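Local coordinates for pyruvate kinase 1 (Trypanosoma brucei brucei, PDB 4KCV), which catalyses the transfer of a phosphoryl group from phosphoenolpyruvate to ADP, giving pyruvate and ATP in the final step of glycolysis, at residues I294-M299 with C327-G332; V261-L266 with V277-I282; F210-R215 with I237-N242. All coordinates share one frame; numbering follows the deposited sequence.

Interaction 1. Residues I294-M299 with C327-G332; sequences ICATQM and CVMLSG. With AKG (2-oxoglutaric acid), chain E.
Ile294 and Cys295 lie in parallel register with Cys327 and Val328, and this end of the contact is the tight one. Cys295 N donates to Cys327 O at 3.0 Å with an N-H...O angle of 169°. On one face of the sheet the two branches of Ile294 straddle Cys327 CB, while CG2 also reaches Met329 CB at 3.9 Å. Met329 starts with CG anti to its backbone N (chi1 -174°) and bends at its third torsion, which carries CE to 3.6 Å from Ala296 CB and to 3.7 Å from C4 of the bound 2-oxoglutarate. On the face with Cys295, Met299 folds back across Val328 at about a right angle, its SD 3.8 Å from Val328 CB, and helices 311-323 and 340-356 pack against both residues.

Beyond Met329 the chains part: the CA spacing grows to 6.6 Å at Thr297 and Ser331, and water takes the place of direct bonds. One water accepts from Thr297 N, is bonded to Ser331 OG and gives a weak bond to Met329 O; a second water accepts from Met299 N and lies 2.7 Å from Met329 O. On this looser side Thr297 OG1 donates to O1 of the ligand, although the modelled separation is too short to trust as a length. Adjacent strands joined through helix 311-323, with ligand-binding loops at their C-terminal ends, are the beta-alpha-beta arrangement of a TIM barrel, here its seventh and eighth strands.

Interaction 2. Residues V261-L266 with V277-I282; sequences VARGDL and VAQMCI. With MG (magnesium ion), chain C; AKG (2-oxoglutaric acid), chain E.
Arg263 NH1 reaches Gln279 OE1 at 3.0 Å, while the rest of the guanidinium is gripped from elsewhere: NH2 by a salt bridge to Asp316 and a hydrogen bond to Thr297 O, NE by Ala296 O. The N-H...O angle of 147° at Gln279 is moderately bent. The guanidinium and amide planes stand 56° apart, and OE1 approaches the edge, tilted 20° out of the guanidinium plane. A bend at the third torsion of Arg263 turns its head toward helix 275-289, and Gln279 answers with an extended chain. These bonds fix the rotation of the buried guanidinium.

Below this polar bridge the packing is apolar and light. Val261 CG2 lies 3.9 Å from Ile282 CG2 where the two side chains cross, and Leu266 CD2 touches Ala278 CB at 4.1 Å.

The first turn of helix 263-269 faces the other way, toward the ligand. Gly264 N donates to O1 of 2-oxoglutarate at 2.9 Å, Asp265 N donates to O2 at 2.6 Å, and Asp265 OD2 binds the magnesium ion. TIM barrels carry their active sites at the C-terminal ends of their strands, as here at the magnesium site of pyruvate kinase.

Interaction 3. Residues F210-R215 with I237-N242; sequences FASFIR and ISKIEN. With MG (magnesium ion), chain C; AKG (2-oxoglutaric acid), chain E.
Phe213 N donates to Glu241 OE2 at 2.5 Å, a short bond that meets the carboxylate on its anti side, 20° out of plane. The other oxygen, Glu241 OE1, binds the magnesium ion at 2.3 Å, so the backbone amide and the metal hold the carboxylate between them. Water 3, a ligand of the same ion, donates to OE2 as well. Close by, Lys239 NZ donates to Ser212 OG at 2.8 Å. Lys239 NZ also donates to O5, the keto oxygen of 2-oxoglutarate, at 2.9 Å. A further bond runs from the amine to Asp84, and Ser212 OG is also bonded to Thr85 O. A turn at the third torsion of Lys239 (chi3 51°) swings its amine over to the ligand.

Behind this polar group the backbones pair as parallel strands. Ala211 N bonds to Ile237 O, Lys239 N to Ala211 O, and, past the ladder, Ile214 N to Lys239 O at 3.2 Å. Another water, held by Ile214 O, Glu241 N and Asn242 OD1, bridges the loops that follow; Asn242 OD1 also accepts from Gly245 N, capping the next helix.

Apolar packing surrounds the polar centre. Phe210 and Ile237 run side by side, with ring atom CD1 3.6 Å from Ile237 CB, and Ile214 CG1 rests on Ser238 CB at 3.7 Å. The Phe213 ring meets Glu241 CB at its edge and has Arg215 CD over one face, offset toward the rim; Arg215 NE donates to Phe213 O in the plane of its own guanidinium, which ties the turn together.

The chemistry is consistent with a site whose metal-binding carboxylate is oriented by the second-shell amide of Phe213, and the placement of Lys239 at the keto oxygen with stabilising negative charge on the enolate of pyruvate.

Overall arrangement
All three contacts are buried and belong to one eight-stranded TIM barrel. Interactions 1 and 3 each pair neighbouring parallel strands, 293-296 with 327-330 and 208-211 with 235-240, whereas interaction 2 sets a strand and its following helix against the outer helix 275-289. Strand 258-262 of interaction 2 lies between strands of the other two: Ile294 O meets Val261 N, and Ala262 N meets Ile240 O. Interaction 1 is mostly apolar with water at its mouth, interaction 2 turns on one arginine, and interaction 3 is the most polar. They converge on 2-oxoglutarate, while Asp265 and Glu241 from interactions 2 and 3 share the magnesium ion. Interactions 1 and 2 also touch a second subunit.

Interaction 1. Residues I294-M299 with C327-G332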
loop_
_atom_site.group_PDB
_atom_site.type_symbol
_atom_site.label_atom_id
_atom_site.label_comp_id
_atom_site.label_asym_id
_atom_site.label_seq_id
_atom_site.Cartn_x
_atom_site.Cartn_y
_atom_site.Cartn_z
ATOM N N ILE A 294 -6.547 -15.481 -24.476
ATOM C CA ILE A 294 -5.874 -16.758 -24.748
ATOM C C ILE A 294 -4.412 -16.514 -25.062
ATOM O O ILE A 294 -4.086 -15.655 -25.900
ATOM C CB ILE A 294 -6.509 -17.471 -25.968
ATOM C CG1 ILE A 294 -8.034 -17.614 -25.760
ATOM C CG2 ILE A 294 -5.832 -18.826 -26.198
ATOM C CD1 ILE A 294 -8.788 -18.146 -26.957
ATOM N N CYS A 295 -3.521 -17.221 -24.375
ATOM C CA CYS A 295 -2.118 -17.216 -24.771
ATOM C C CYS A 295 -1.827 -18.440 -25.673
ATOM O O CYS A 295 -2.272 -19.541 -25.383
ATOM C CB CYS A 295 -1.198 -17.214 -23.532
ATOM S SG CYS A 295 0.595 -17.156 -23.937
ATOM N N ALA A 296 -1.144 -18.213 -26.789
ATOM C CA ALA A 296 -0.981 -19.237 -27.843
ATOM C C ALA A 296 0.483 -19.355 -28.312
ATOM O O ALA A 296 1.252 -18.380 -28.261
ATOM C CB ALA A 296 -1.879 -18.915 -29.044
ATOM N N THR A 297 0.828 -20.543 -28.794
ATOM C CA THR A 297 1.931 -20.773 -29.741
ATOM C C THR A 297 3.191 -21.325 -29.074
ATOM O O THR A 297 3.851 -20.624 -28.311
ATOM C CB THR A 297 2.274 -19.538 -30.586
ATOM O OG1 THR A 297 1.099 -19.114 -31.280
ATOM C CG2 THR A 297 3.371 -19.893 -31.635
ATOM N N GLN A 298 3.501 -22.586 -29.378
ATOM C CA GLN A 298 4.748 -23.249 -28.953
ATOM C C GLN A 298 4.893 -23.370 -27.438
ATOM O O GLN A 298 6.008 -23.550 -26.922
ATOM C CB GLN A 298 5.982 -22.567 -29.545
ATOM C CG GLN A 298 6.070 -22.602 -31.089
ATOM C CD GLN A 298 7.313 -21.866 -31.600
ATOM O OE1 GLN A 298 7.664 -20.804 -31.097
ATOM N NE2 GLN A 298 8.042 -22.495 -32.508
ATOM N N MET A 299 3.775 -23.364 -26.733
ATOM C CA MET A 299 3.823 -23.414 -25.272
ATOM C C MET A 299 4.432 -24.712 -24.763
ATOM O O MET A 299 5.164 -24.711 -23.768
ATOM C CB MET A 299 2.426 -23.192 -24.680
ATOM C CG MET A 299 1.801 -21.877 -25.134
ATOM S SD MET A 299 0.554 -21.256 -23.976
ATOM C CE MET A 299 1.651 -20.636 -22.691
ATOM N N CYS A 327 -6.998 -18.674 -20.750
ATOM C CA CYS A 327 -6.740 -19.880 -21.488
ATOM C C CYS A 327 -5.301 -19.947 -21.910
ATOM O O CYS A 327 -4.690 -18.924 -22.250
ATOM C CB CYS A 327 -7.611 -19.957 -22.746
ATOM S SG CYS A 327 -9.384 -19.850 -22.440
ATOM N N VAL A 328 -4.836 -21.181 -22.094
ATOM C CA VAL A 328 -3.660 -21.440 -22.875
ATOM C C VAL A 328 -3.986 -22.412 -24.000
ATOM O O VAL A 328 -4.988 -23.126 -23.950
ATOM C CB VAL A 328 -2.549 -22.022 -21.996
ATOM C CG1 VAL A 328 -1.972 -20.917 -21.096
ATOM C CG2 VAL A 328 -3.095 -23.176 -21.160
ATOM N N MET A 329 -3.132 -22.442 -25.014
ATOM C CA MET A 329 -3.506 -23.058 -26.262
ATOM C C MET A 329 -2.412 -23.996 -26.744
ATOM O O MET A 329 -1.207 -23.772 -26.502
ATOM C CB MET A 329 -3.828 -22.002 -27.328
ATOM C CG MET A 329 -4.373 -22.584 -28.635
ATOM S SD MET A 329 -5.092 -21.332 -29.721
ATOM C CE MET A 329 -3.799 -21.258 -30.974
ATOM N N LEU A 330 -2.843 -25.035 -27.443
ATOM C CA LEU A 330 -1.956 -25.956 -28.083
ATOM C C LEU A 330 -2.297 -25.965 -29.580
ATOM O O LEU A 330 -3.486 -25.887 -29.965
ATOM C CB LEU A 330 -2.122 -27.345 -27.462
ATOM C CG LEU A 330 -1.701 -27.412 -25.980
ATOM C CD1 LEU A 330 -2.207 -28.688 -25.322
ATOM C CD2 LEU A 330 -0.173 -27.306 -25.872
ATOM N N SER A 331 -1.260 -25.971 -30.413
ATOM C CA SER A 331 -1.431 -26.038 -31.860
ATOM C C SER A 331 -0.941 -27.386 -32.382
ATOM O O SER A 331 -1.642 -28.395 -32.256
ATOM C CB SER A 331 -0.691 -24.879 -32.547
ATOM O OG SER A 331 -1.320 -23.639 -32.209
ATOM N N GLY A 332 0.255 -27.406 -32.958
ATOM C CA GLY A 332 0.795 -28.646 -33.536
ATOM C C GLY A 332 0.893 -29.766 -32.494
ATOM O O GLY A 332 0.768 -30.942 -32.831
HETATM C C1 AKG E . 0.059 -17.407 -34.269
HETATM O O1 AKG E . 0.626 -17.667 -33.191
HETATM O O2 AKG E . 0.642 -16.678 -35.105
HETATM C C2 AKG E . -1.378 -17.928 -34.554
HETATM O O5 AKG E . -1.953 -17.727 -35.640
HETATM C C3 AKG E . -1.963 -18.883 -33.501
HETATM C C4 AKG E . -1.933 -20.316 -34.065
HETATM C C5 AKG E . -0.506 -20.881 -33.982
HETATM O O3 AKG E . 0.382 -20.323 -34.664
HETATM O O4 AKG E . -0.341 -21.875 -33.257
HETATM O O HOH W 1 -0.769 -22.742 -29.473
HETATM O O HOH W 2 1.132 -24.111 -27.867
#

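Interaction 2. Residues V261-L266 with V277-I282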
loop_
_atom_site.group_PDB
_atom_site.type_symbol
_atom_site.label_atom_id
_atom_site.label_comp_id
_atom_site.label_asym_id
_atom_site.label_seq_id
_atom_site.Cartn_x
_atom_site.Cartn_y
_atom_site.Cartn_z
ATOM N N VAL A 261 -3.391 -13.766 -27.855
ATOM C CA VAL A 261 -2.039 -13.256 -28.054
ATOM C C VAL A 261 -1.337 -14.235 -28.957
ATOM O O VAL A 261 -0.897 -15.292 -28.495
ATOM C CB VAL A 261 -1.261 -13.157 -26.722
ATOM C CG1 VAL A 261 0.163 -12.696 -26.979
ATOM C CG2 VAL A 261 -1.967 -12.216 -25.751
ATOM N N ALA A 262 -1.387 -13.970 -30.258
ATOM C CA ALA A 262 -0.985 -14.950 -31.258
ATOM C C ALA A 262 0.516 -14.833 -31.483
ATOM O O ALA A 262 0.963 -14.166 -32.411
ATOM C CB ALA A 262 -1.748 -14.696 -32.568
ATOM N N ARG A 263 1.294 -15.457 -30.614
ATOM C CA ARG A 263 2.726 -15.096 -30.447
ATOM C C ARG A 263 3.613 -15.503 -31.626
ATOM O O ARG A 263 4.690 -14.956 -31.820
ATOM C CB ARG A 263 3.267 -15.707 -29.153
ATOM C CG ARG A 263 2.559 -15.203 -27.914
ATOM C CD ARG A 263 3.250 -15.708 -26.659
ATOM N NE ARG A 263 3.359 -17.161 -26.646
ATOM C CZ ARG A 263 3.917 -17.857 -25.665
ATOM N NH1 ARG A 263 4.402 -17.242 -24.590
ATOM N NH2 ARG A 263 4.036 -19.174 -25.777
ATOM N N GLY A 264 3.178 -16.499 -32.377
ATOM C CA GLY A 264 3.980 -17.019 -33.474
ATOM C C GLY A 264 4.133 -15.975 -34.557
ATOM O O GLY A 264 5.244 -15.486 -34.809
ATOM N N ASP A 265 3.002 -15.504 -35.070
ATOM C CA ASP A 265 2.999 -14.406 -36.033
ATOM C C ASP A 265 3.490 -13.068 -35.448
ATOM O O ASP A 265 4.312 -12.378 -36.064
ATOM C CB ASP A 265 1.622 -14.278 -36.674
ATOM C CG ASP A 265 1.372 -15.372 -37.738
ATOM O OD1 ASP A 265 2.321 -15.730 -38.461
ATOM O OD2 ASP A 265 0.266 -15.920 -37.801
ATOM N N LEU A 266 3.154 -12.809 -34.185
ATOM C CA LEU A 266 3.571 -11.567 -33.545
ATOM C C LEU A 266 5.094 -11.463 -33.472
ATOM O O LEU A 266 5.662 -10.401 -33.735
ATOM C CB LEU A 266 2.973 -11.466 -32.142
ATOM C CG LEU A 266 3.090 -10.131 -31.399
ATOM C CD1 LEU A 266 2.401 -9.040 -32.204
ATOM C CD2 LEU A 266 2.438 -10.276 -30.023
ATOM N N VAL A 277 6.674 -8.438 -23.558
ATOM C CA VAL A 277 6.093 -7.179 -23.123
ATOM C C VAL A 277 4.656 -7.048 -23.633
ATOM O O VAL A 277 3.740 -6.768 -22.853
ATOM C CB VAL A 277 6.933 -5.979 -23.601
ATOM C CG1 VAL A 277 6.226 -4.670 -23.285
ATOM C CG2 VAL A 277 8.311 -6.017 -22.954
ATOM N N ALA A 278 4.457 -7.294 -24.933
ATOM C CA ALA A 278 3.114 -7.242 -25.513
ATOM C C ALA A 278 2.174 -8.197 -24.754
ATOM O O ALA A 278 1.041 -7.837 -24.420
ATOM C CB ALA A 278 3.150 -7.592 -26.990
ATOM N N GLN A 279 2.678 -9.386 -24.439
ATOM C CA GLN A 279 1.866 -10.421 -23.801
ATOM C C GLN A 279 1.366 -9.934 -22.428
ATOM O O GLN A 279 0.191 -10.095 -22.099
ATOM C CB GLN A 279 2.678 -11.732 -23.620
ATOM C CG GLN A 279 1.949 -12.794 -22.798
ATOM C CD GLN A 279 2.708 -14.122 -22.682
ATOM O OE1 GLN A 279 3.399 -14.539 -23.609
ATOM N NE2 GLN A 279 2.509 -14.821 -21.565
ATOM N N MET A 280 2.302 -9.501 -21.587
ATOM C CA MET A 280 1.968 -9.011 -20.260
ATOM C C MET A 280 0.956 -7.877 -20.334
ATOM O O MET A 280 -0.043 -7.882 -19.614
ATOM C CB MET A 280 3.229 -8.549 -19.506
ATOM C CG MET A 280 4.132 -9.698 -19.098
ATOM S SD MET A 280 5.637 -9.164 -18.259
ATOM C CE MET A 280 6.401 -8.188 -19.514
ATOM N N CYS A 281 1.188 -6.946 -21.251
ATOM C CA CYS A 281 0.301 -5.795 -21.422
ATOM C C CYS A 281 -1.102 -6.224 -21.871
ATOM O O CYS A 281 -2.104 -5.855 -21.254
ATOM C CB CYS A 281 0.906 -4.795 -22.418
ATOM S SG CYS A 281 -0.133 -3.345 -22.753
ATOM N N ILE A 282 -1.174 -7.025 -22.932
ATOM C CA ILE A 282 -2.474 -7.419 -23.480
ATOM C C ILE A 282 -3.285 -8.254 -22.466
ATOM O O ILE A 282 -4.482 -8.011 -22.260
ATOM C CB ILE A 282 -2.301 -8.201 -24.791
ATOM C CG1 ILE A 282 -1.728 -7.280 -25.861
ATOM C CG2 ILE A 282 -3.631 -8.777 -25.267
ATOM C CD1 ILE A 282 -1.209 -8.043 -27.064
HETATM MG MG MG C . -1.030 -16.486 -36.846
HETATM C C1 AKG E . 0.059 -17.407 -34.269
HETATM O O1 AKG E . 0.626 -17.667 -33.191
HETATM O O2 AKG E . 0.642 -16.678 -35.105
HETATM C C2 AKG E . -1.378 -17.928 -34.554
HETATM O O5 AKG E . -1.953 -17.727 -35.640
HETATM C C3 AKG E . -1.963 -18.883 -33.501
HETATM C C4 AKG E . -1.933 -20.316 -34.065
HETATM C C5 AKG E . -0.506 -20.881 -33.982
HETATM O O3 AKG E . 0.382 -20.323 -34.664
HETATM O O4 AKG E . -0.341 -21.875 -33.257
HETATM O O HOH W 3 -2.746 -15.928 -38.424
#

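Interaction 3. Residues F210-R215 with I237-N242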
loop_
_atom_site.group_PDB
_atom_site.type_symbol
_atom_site.label_atom_id
_atom_site.label_comp_id
_atom_site.label_asym_id
_atom_site.label_seq_id
_atom_site.Cartn_x
_atom_site.Cartn_y
_atom_site.Cartn_z
ATOM N N PHE A 210 -11.781 -17.299 -33.988
ATOM C CA PHE A 210 -10.478 -16.723 -33.724
ATOM C C PHE A 210 -10.065 -15.962 -34.988
ATOM O O PHE A 210 -9.652 -16.571 -35.998
ATOM C CB PHE A 210 -9.442 -17.824 -33.391
ATOM C CG PHE A 210 -9.749 -18.616 -32.117
ATOM C CD1 PHE A 210 -10.714 -18.179 -31.212
ATOM C CD2 PHE A 210 -9.000 -19.738 -31.796
ATOM C CE1 PHE A 210 -10.966 -18.877 -30.034
ATOM C CE2 PHE A 210 -9.242 -20.448 -30.622
ATOM C CZ PHE A 210 -10.220 -20.009 -29.724
ATOM N N ALA A 211 -10.242 -14.643 -34.972
ATOM C CA ALA A 211 -10.080 -13.866 -36.184
ATOM C C ALA A 211 -8.633 -13.441 -36.388
ATOM O O ALA A 211 -8.095 -12.663 -35.620
ATOM C CB ALA A 211 -11.003 -12.652 -36.178
ATOM N N SER A 212 -8.062 -13.849 -37.509
ATOM C CA SER A 212 -6.637 -13.683 -37.750
ATOM C C SER A 212 -6.261 -12.244 -38.119
ATOM O O SER A 212 -7.071 -11.506 -38.704
ATOM C CB SER A 212 -6.188 -14.661 -38.837
ATOM O OG SER A 212 -6.101 -15.987 -38.307
ATOM N N PHE A 213 -5.067 -11.820 -37.688
ATOM C CA PHE A 213 -4.436 -10.574 -38.188
ATOM C C PHE A 213 -5.311 -9.321 -37.975
ATOM O O PHE A 213 -5.415 -8.439 -38.860
ATOM C CB PHE A 213 -4.051 -10.740 -39.675
ATOM C CG PHE A 213 -3.036 -9.737 -40.167
ATOM C CD1 PHE A 213 -1.769 -9.638 -39.568
ATOM C CD2 PHE A 213 -3.290 -8.976 -41.330
ATOM C CE1 PHE A 213 -0.820 -8.736 -40.055
ATOM C CE2 PHE A 213 -2.337 -8.084 -41.823
ATOM C CZ PHE A 213 -1.106 -7.953 -41.179
ATOM N N ILE A 214 -5.905 -9.208 -36.794
ATOM C CA ILE A 214 -6.731 -8.030 -36.477
ATOM C C ILE A 214 -5.854 -6.826 -36.119
ATOM O O ILE A 214 -5.082 -6.861 -35.130
ATOM C CB ILE A 214 -7.700 -8.313 -35.321
ATOM C CG1 ILE A 214 -8.765 -9.342 -35.757
ATOM C CG2 ILE A 214 -8.354 -7.015 -34.864
ATOM C CD1 ILE A 214 -9.701 -8.841 -36.843
ATOM N N ARG A 215 -6.002 -5.745 -36.886
ATOM C CA ARG A 215 -5.129 -4.567 -36.741
ATOM C C ARG A 215 -5.846 -3.354 -36.172
ATOM O O ARG A 215 -5.205 -2.426 -35.685
ATOM C CB ARG A 215 -4.509 -4.206 -38.081
ATOM C CG ARG A 215 -3.489 -5.210 -38.551
ATOM C CD ARG A 215 -3.568 -5.374 -40.051
ATOM N NE ARG A 215 -4.767 -6.117 -40.454
ATOM C CZ ARG A 215 -5.454 -5.891 -41.570
ATOM N NH1 ARG A 215 -5.079 -4.922 -42.385
ATOM N NH2 ARG A 215 -6.537 -6.617 -41.851
ATOM N N ILE A 237 -12.977 -13.530 -31.087
ATOM C CA ILE A 237 -11.736 -13.450 -30.350
ATOM C C ILE A 237 -10.692 -12.943 -31.315
ATOM O O ILE A 237 -10.339 -13.650 -32.248
ATOM C CB ILE A 237 -11.304 -14.856 -29.843
ATOM C CG1 ILE A 237 -12.447 -15.518 -29.083
ATOM C CG2 ILE A 237 -10.088 -14.748 -28.932
ATOM C CD1 ILE A 237 -12.865 -14.763 -27.845
ATOM N N SER A 238 -10.253 -11.693 -31.149
ATOM C CA SER A 238 -9.322 -11.108 -32.107
ATOM C C SER A 238 -7.913 -11.587 -31.841
ATOM O O SER A 238 -7.439 -11.568 -30.683
ATOM C CB SER A 238 -9.367 -9.573 -32.063
ATOM O OG SER A 238 -10.622 -9.078 -32.498
ATOM N N LYS A 239 -7.235 -12.019 -32.909
ATOM C CA LYS A 239 -5.851 -12.470 -32.805
ATOM C C LYS A 239 -4.901 -11.305 -33.050
ATOM O O LYS A 239 -4.967 -10.622 -34.099
ATOM C CB LYS A 239 -5.579 -13.599 -33.801
ATOM C CG LYS A 239 -6.545 -14.780 -33.642
ATOM C CD LYS A 239 -6.369 -15.842 -34.728
ATOM C CE LYS A 239 -4.918 -16.297 -34.897
ATOM N NZ LYS A 239 -4.765 -17.110 -36.151
ATOM N N ILE A 240 -4.113 -10.982 -32.032
ATOM C CA ILE A 240 -3.173 -9.862 -32.139
ATOM C C ILE A 240 -1.838 -10.374 -32.689
ATOM O O ILE A 240 -1.198 -11.250 -32.081
ATOM C CB ILE A 240 -2.967 -9.166 -30.768
ATOM C CG1 ILE A 240 -4.301 -8.631 -30.239
ATOM C CG2 ILE A 240 -1.941 -8.041 -30.866
ATOM C CD1 ILE A 240 -4.946 -7.538 -31.086
ATOM N N GLU A 241 -1.498 -9.946 -33.911
ATOM C CA GLU A 241 -0.394 -10.583 -34.649
ATOM C C GLU A 241 0.671 -9.635 -35.178
ATOM O O GLU A 241 1.638 -10.091 -35.754
ATOM C CB GLU A 241 -0.910 -11.436 -35.809
ATOM C CG GLU A 241 -2.147 -12.242 -35.509
ATOM C CD GLU A 241 -2.296 -13.419 -36.454
ATOM O OE1 GLU A 241 -1.336 -14.206 -36.556
ATOM O OE2 GLU A 241 -3.388 -13.610 -37.022
ATOM N N ASN A 242 0.483 -8.326 -35.014
ATOM C CA ASN A 242 1.466 -7.357 -35.485
ATOM C C ASN A 242 1.454 -6.093 -34.642
ATOM O O ASN A 242 0.665 -5.984 -33.699
ATOM C CB ASN A 242 1.266 -7.055 -37.005
ATOM C CG ASN A 242 0.170 -6.012 -37.282
ATOM O OD1 ASN A 242 -0.746 -5.809 -36.477
ATOM N ND2 ASN A 242 0.248 -5.365 -38.479
HETATM MG MG MG C . -1.030 -16.486 -36.846
HETATM C C1 AKG E . 0.059 -17.407 -34.269
HETATM O O1 AKG E . 0.626 -17.667 -33.191
HETATM O O2 AKG E . 0.642 -16.678 -35.105
HETATM C C2 AKG E . -1.378 -17.928 -34.554
HETATM O O5 AKG E . -1.953 -17.727 -35.640
HETATM C C3 AKG E . -1.963 -18.883 -33.501
HETATM C C4 AKG E . -1.933 -20.316 -34.065
HETATM C C5 AKG E . -0.506 -20.881 -33.982
HETATM O O3 AKG E . 0.382 -20.323 -34.664
HETATM O O4 AKG E . -0.341 -21.875 -33.257
HETATM O O HOH W 4 -2.625 -7.759 -35.263
HETATM O O HOH W 3 -2.746 -15.928 -38.424
#